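Local coordinates for bifunctional protein PutA (Bdellovibrio bacteriovorus, PDB 5UR2) that probably oxidises proline to glutamate in two steps, pairing an FAD-dependent proline dehydrogenase with an NAD-dependent L-glutamate gamma-semialdehyde dehydrogenase in one chain, at residues K207-D212 and L471-K476; D278-V283 and E335-Y340. All coordinates share one frame; numbering follows the deposited sequence.

Interaction 1 of 2, residues K207-D212 and L471-K476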
loop_
_atom_site.group_PDB
_atom_site.type_symbol
_atom_site.label_atom_id
_atom_site.label_comp_id
_atom_site.label_asym_id
_atom_site.label_seq_id
_atom_site.Cartn_x
_atom_site.Cartn_y
_atom_site.Cartn_z
ATOM N N LYS B 207 -39.913 -16.115 -6.453
ATOM C CA LYS B 207 -38.707 -16.119 -7.272
ATOM C C LYS B 207 -39.009 -15.359 -8.554
ATOM O O LYS B 207 -39.757 -15.843 -9.409
ATOM C CB LYS B 207 -38.252 -17.550 -7.561
ATOM C CG LYS B 207 -37.035 -17.647 -8.444
ATOM C CD LYS B 207 -35.783 -17.036 -7.791
ATOM C CE LYS B 207 -34.570 -17.289 -8.691
ATOM N NZ LYS B 207 -33.316 -16.758 -8.154
ATOM N N ASP B 208 -38.415 -14.181 -8.688
ATOM C CA ASP B 208 -38.762 -13.289 -9.789
ATOM C C ASP B 208 -38.401 -13.884 -11.142
ATOM O O ASP B 208 -39.135 -13.694 -12.117
ATOM C CB ASP B 208 -38.032 -11.952 -9.627
ATOM C CG ASP B 208 -36.557 -12.122 -9.281
ATOM O OD1 ASP B 208 -35.979 -13.212 -9.528
ATOM O OD2 ASP B 208 -35.954 -11.138 -8.798
ATOM N N ALA B 209 -37.292 -14.629 -11.214
ATOM C CA ALA B 209 -36.902 -15.237 -12.476
ATOM C C ALA B 209 -37.971 -16.204 -12.960
ATOM O O ALA B 209 -38.172 -16.364 -14.170
ATOM C CB ALA B 209 -35.543 -15.932 -12.331
ATOM N N ALA B 210 -38.699 -16.812 -12.032
ATOM C CA ALA B 210 -39.879 -17.608 -12.360
ATOM C C ALA B 210 -41.139 -16.789 -12.091
ATOM O O ALA B 210 -41.981 -17.133 -11.258
ATOM C CB ALA B 210 -39.881 -18.908 -11.571
ATOM N N TRP B 211 -41.224 -15.673 -12.823
ATOM C CA TRP B 211 -42.250 -14.666 -12.594
ATOM C C TRP B 211 -43.648 -15.263 -12.652
ATOM O O TRP B 211 -44.438 -15.101 -11.719
ATOM C CB TRP B 211 -42.109 -13.557 -13.624
ATOM C CG TRP B 211 -43.002 -12.372 -13.416
ATOM C CD1 TRP B 211 -44.229 -12.148 -13.993
ATOM C CD2 TRP B 211 -42.728 -11.226 -12.601
ATOM N NE1 TRP B 211 -44.725 -10.942 -13.582
ATOM C CE2 TRP B 211 -43.832 -10.355 -12.724
ATOM C CE3 TRP B 211 -41.653 -10.853 -11.772
ATOM C CZ2 TRP B 211 -43.896 -9.130 -12.055
ATOM C CZ3 TRP B 211 -41.719 -9.639 -11.111
ATOM C CH2 TRP B 211 -42.832 -8.791 -11.254
ATOM N N ASP B 212 -43.985 -15.931 -13.761
ATOM C CA ASP B 212 -45.354 -16.412 -13.950
ATOM C C ASP B 212 -45.727 -17.457 -12.904
ATOM O O ASP B 212 -46.852 -17.463 -12.393
ATOM C CB ASP B 212 -45.547 -17.006 -15.347
ATOM C CG ASP B 212 -45.419 -15.986 -16.454
ATOM O OD1 ASP B 212 -45.539 -14.776 -16.185
ATOM O OD2 ASP B 212 -45.269 -16.413 -17.622
ATOM N N LEU B 471 -27.969 -8.647 -12.614
ATOM C CA LEU B 471 -29.238 -8.518 -13.301
ATOM C C LEU B 471 -30.403 -8.534 -12.308
ATOM O O LEU B 471 -30.361 -9.193 -11.261
ATOM C CB LEU B 471 -29.404 -9.649 -14.314
ATOM C CG LEU B 471 -28.555 -9.650 -15.575
ATOM C CD1 LEU B 471 -28.702 -10.983 -16.312
ATOM C CD2 LEU B 471 -28.973 -8.492 -16.486
ATOM N N ASP B 472 -31.462 -7.810 -12.669
ATOM C CA ASP B 472 -32.739 -7.823 -11.952
ATOM C C ASP B 472 -33.691 -8.714 -12.740
ATOM O O ASP B 472 -34.264 -8.281 -13.749
ATOM C CB ASP B 472 -33.287 -6.398 -11.814
ATOM C CG ASP B 472 -34.607 -6.336 -11.032
ATOM O OD1 ASP B 472 -35.069 -7.369 -10.500
ATOM O OD2 ASP B 472 -35.169 -5.234 -10.924
ATOM N N PHE B 473 -33.871 -9.961 -12.290
ATOM C CA PHE B 473 -34.722 -10.855 -13.071
ATOM C C PHE B 473 -36.211 -10.575 -12.897
ATOM O O PHE B 473 -37.038 -11.254 -13.535
ATOM C CB PHE B 473 -34.399 -12.322 -12.759
ATOM C CG PHE B 473 -33.171 -12.834 -13.497
ATOM C CD1 PHE B 473 -33.154 -12.878 -14.882
ATOM C CD2 PHE B 473 -32.049 -13.275 -12.805
ATOM C CE1 PHE B 473 -32.045 -13.336 -15.565
ATOM C CE2 PHE B 473 -30.931 -13.737 -13.487
ATOM C CZ PHE B 473 -30.928 -13.770 -14.860
ATOM N N ALA B 474 -36.574 -9.558 -12.108
ATOM C CA ALA B 474 -37.940 -9.055 -12.135
ATOM C C ALA B 474 -38.244 -8.290 -13.427
ATOM O O ALA B 474 -39.424 -8.013 -13.709
ATOM C CB ALA B 474 -38.195 -8.168 -10.908
ATOM N N VAL B 475 -37.220 -7.924 -14.201
ATOM C CA VAL B 475 -37.428 -7.245 -15.482
ATOM C C VAL B 475 -37.741 -8.288 -16.556
ATOM O O VAL B 475 -36.907 -9.145 -16.882
ATOM C CB VAL B 475 -36.207 -6.397 -15.874
ATOM C CG1 VAL B 475 -36.456 -5.706 -17.209
ATOM C CG2 VAL B 475 -35.891 -5.357 -14.795
ATOM N N LYS B 476 -38.934 -8.198 -17.137
ATOM C CA LYS B 476 -39.371 -9.215 -18.087
ATOM C C LYS B 476 -38.421 -9.331 -19.274
ATOM O O LYS B 476 -38.170 -10.438 -19.770
ATOM C CB LYS B 476 -40.778 -8.888 -18.573
ATOM C CG LYS B 476 -41.322 -9.864 -19.594
ATOM C CD LYS B 476 -42.770 -9.538 -19.916
ATOM C CE LYS B 476 -43.366 -10.582 -20.827
ATOM N NZ LYS B 476 -44.811 -10.333 -20.970
HETATM O O HOH W 1 -33.144 -10.573 -9.754
#
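Asp208 reaches over the backbone between Phe473 and Ala474, and its side chain crosses that of Phe473 at about a right angle, with carboxylate and ring planes 66° apart. Asp208 OD1 faces Phe473 CB at 3.7 Å. With chi1 at 46°, Asp208 CG sits between its own N and carbonyl carbon, which turns OD2 toward the turn 472-475. No direct hydrogen bond joins the two segments; a water does, donating to Asp208 OD2 (3.0 Å) and accepting from Phe473 N (2.7 Å). The contact sets the residues leading into barrel helix 211-232 of the proline dehydrogenase domain against a type I beta turn just before helix 476-491. This turn opens with an Asx turn: Ala474 N donates to Asp472 OD1 at 3.1 Å, from above the carboxylate plane. Asp208 OD2 and Asp472 OD1 are 4.2 Å apart, so the carboxylates would probably raise each other's proton affinity. Ala474 CB meets the six-membered ring of Trp211 obliquely, 3.8 Å from Trp211 CZ3, while Trp211 NE1 is hydrogen-bonded to Glu251 OE1. Ala209 CB packs on Phe473 CB at 3.8 Å. The Phe473 ring lies against Trp587 of helix 587-611, and Phe473 O accepts a hydrogen bond from Arg479 NH1.

Interaction 2 of 2, residues D278-V283 and E335-Y340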
loop_
_atom_site.group_PDB
_atom_site.type_symbol
_atom_site.label_atom_id
_atom_site.label_comp_id
_atom_site.label_asym_id
_atom_site.label_seq_id
_atom_site.Cartn_x
_atom_site.Cartn_y
_atom_site.Cartn_z
ATOM N N ASP B 278 -42.150 5.798 -9.798
ATOM C CA ASP B 278 -43.076 5.306 -10.811
ATOM C C ASP B 278 -44.514 5.242 -10.318
ATOM O O ASP B 278 -45.386 4.731 -11.024
ATOM C CB ASP B 278 -42.604 3.941 -11.358
ATOM C CG ASP B 278 -42.571 2.841 -10.313
ATOM O OD1 ASP B 278 -43.102 3.035 -9.196
ATOM O OD2 ASP B 278 -41.999 1.762 -10.622
ATOM N N SER B 279 -44.793 5.824 -9.157
ATOM C CA SER B 279 -46.111 5.676 -8.566
ATOM C C SER B 279 -47.189 6.456 -9.330
ATOM O O SER B 279 -48.342 6.003 -9.401
ATOM C CB SER B 279 -46.042 6.087 -7.093
ATOM O OG SER B 279 -45.488 7.400 -6.939
ATOM N N PHE B 280 -46.867 7.623 -9.890
ATOM C CA PHE B 280 -47.907 8.315 -10.652
ATOM C C PHE B 280 -48.277 7.526 -11.903
ATOM O O PHE B 280 -49.453 7.456 -12.270
ATOM C CB PHE B 280 -47.485 9.750 -10.997
ATOM C CG PHE B 280 -48.539 10.533 -11.750
ATOM C CD1 PHE B 280 -49.803 10.745 -11.194
ATOM C CD2 PHE B 280 -48.248 11.120 -12.982
ATOM C CE1 PHE B 280 -50.789 11.480 -11.888
ATOM C CE2 PHE B 280 -49.200 11.860 -13.669
ATOM C CZ PHE B 280 -50.485 12.045 -13.124
ATOM N N GLU B 281 -47.300 6.903 -12.559
ATOM C CA GLU B 281 -47.635 6.054 -13.701
ATOM C C GLU B 281 -48.498 4.870 -13.278
ATOM O O GLU B 281 -49.433 4.495 -13.998
ATOM C CB GLU B 281 -46.374 5.587 -14.413
ATOM C CG GLU B 281 -45.747 6.667 -15.289
ATOM C CD GLU B 281 -44.290 6.368 -15.647
ATOM O OE1 GLU B 281 -43.399 6.508 -14.777
ATOM O OE2 GLU B 281 -44.047 5.992 -16.812
ATOM N N ASP B 282 -48.209 4.274 -12.108
ATOM C CA ASP B 282 -49.048 3.183 -11.604
ATOM C C ASP B 282 -50.458 3.663 -11.275
ATOM O O ASP B 282 -51.424 2.925 -11.478
ATOM C CB ASP B 282 -48.436 2.527 -10.364
ATOM C CG ASP B 282 -47.194 1.693 -10.680
ATOM O OD1 ASP B 282 -47.025 1.231 -11.833
ATOM O OD2 ASP B 282 -46.378 1.500 -9.755
ATOM N N VAL B 283 -50.594 4.874 -10.721
ATOM C CA VAL B 283 -51.924 5.417 -10.438
ATOM C C VAL B 283 -52.730 5.547 -11.726
ATOM O O VAL B 283 -53.903 5.171 -11.791
ATOM C CB VAL B 283 -51.805 6.773 -9.717
ATOM C CG1 VAL B 283 -53.143 7.523 -9.733
ATOM C CG2 VAL B 283 -51.282 6.592 -8.288
ATOM N N GLU B 335 -49.610 14.710 -3.628
ATOM C CA GLU B 335 -50.715 15.591 -3.979
ATOM C C GLU B 335 -51.107 15.424 -5.445
ATOM O O GLU B 335 -52.297 15.417 -5.777
ATOM C CB GLU B 335 -50.359 17.039 -3.621
ATOM C CG GLU B 335 -50.271 17.242 -2.106
ATOM C CD GLU B 335 -50.021 18.681 -1.644
ATOM O OE1 GLU B 335 -50.221 19.638 -2.414
ATOM O OE2 GLU B 335 -49.621 18.845 -0.474
ATOM N N LEU B 336 -50.125 15.239 -6.328
ATOM C CA LEU B 336 -50.426 15.001 -7.739
ATOM C C LEU B 336 -51.235 13.714 -7.913
ATOM O O LEU B 336 -52.234 13.685 -8.640
ATOM C CB LEU B 336 -49.114 14.949 -8.537
ATOM C CG LEU B 336 -49.203 14.595 -10.023
ATOM C CD1 LEU B 336 -49.742 15.813 -10.814
ATOM C CD2 LEU B 336 -47.873 14.126 -10.590
ATOM N N CYS B 337 -50.803 12.628 -7.254
ATOM C CA CYS B 337 -51.556 11.378 -7.306
ATOM C C CYS B 337 -52.955 11.540 -6.722
ATOM O O CYS B 337 -53.939 11.033 -7.285
ATOM C CB CYS B 337 -50.798 10.277 -6.561
ATOM S SG CYS B 337 -49.303 9.727 -7.418
ATOM N N ALA B 338 -53.061 12.234 -5.585
ATOM C CA ALA B 338 -54.357 12.415 -4.940
ATOM C C ALA B 338 -55.330 13.153 -5.859
ATOM O O ALA B 338 -56.486 12.747 -6.012
ATOM C CB ALA B 338 -54.177 13.140 -3.605
ATOM N N LYS B 339 -54.871 14.231 -6.500
ATOM C CA LYS B 339 -55.742 14.968 -7.410
ATOM C C LYS B 339 -56.240 14.065 -8.536
ATOM O O LYS B 339 -57.430 14.093 -8.882
ATOM C CB LYS B 339 -55.010 16.197 -7.970
ATOM N N TYR B 340 -55.349 13.231 -9.094
ATOM C CA TYR B 340 -55.734 12.370 -10.211
ATOM C C TYR B 340 -56.812 11.368 -9.797
ATOM O O TYR B 340 -57.826 11.212 -10.488
ATOM C CB TYR B 340 -54.506 11.643 -10.772
ATOM C CG TYR B 340 -54.782 10.959 -12.099
ATOM C CD1 TYR B 340 -54.659 11.654 -13.299
ATOM C CD2 TYR B 340 -55.173 9.634 -12.152
ATOM C CE1 TYR B 340 -54.920 11.044 -14.513
ATOM C CE2 TYR B 340 -55.434 9.010 -13.363
ATOM C CZ TYR B 340 -55.315 9.721 -14.540
ATOM O OH TYR B 340 -55.569 9.089 -15.740
#
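Phe280 lies at the centre of this packing between two outer helices of the proline dehydrogenase barrel, a closed ring of eight parallel strands in the TIM-barrel clan. The short segments of the two helices run nearly parallel, at 6°, with their axes 9.9 Å apart. Leu336 CD2 stands over the middle of one face of the Phe280 ring, 3.8 Å from its centroid and almost on the ring normal, a CH-pi contact. The edge of the same ring points to the face of Tyr340 in an offset edge-to-face pair, planes at 88° and centroids 5.7 Å apart. Phe280 CG is anti to the backbone N (chi1 -178°), which carries the ring out across the groove between the helices. Cys337 SG lies at the ring's edge, 3.9 Å from Phe280 CD1, and is also wedged against Val283 CG2 at 3.8 Å. Toward the C-terminal ends of the segments, Val283 and Tyr340 lie alongside each other, pointing opposite ways, with Val283 CG1 3.8 Å from Tyr340 CD2. No hydrogen bond crosses between the segments, and polar side chains on the flanks find partners elsewhere in the barrel. Asp278 and Asp282 both form salt bridges with Lys246; Glu335, on the other helix, pairs with Arg358. Val283 also packs on Ile272 of barrel strand 268-273. Ser279 OG hydrogen-bonds to Leu276 O and, weakly, to Asn333 ND2 of helix 327-343.

Overall arrangement
Interaction 2 is nested along the chain inside the loop closed by interaction 1, yet the two do not touch: their centres are about 25 Å apart and their nearest atoms about 10 Å. Interaction 2 packs two helices of the proline dehydrogenase barrel against each other, and the side chain of Ser279 is about 10 Å from the N-propargylglycine-modified flavin adenine dinucleotide. The centre of interaction 1 is about 15 Å from the chain's centre in space, against about 29 Å for interaction 2, and it joins the start of barrel helix 211-232 to the loop leading into helix 476-491. Both lie away from the predicted catalytic residues Glu746 and Cys780 of the aldehyde dehydrogenase.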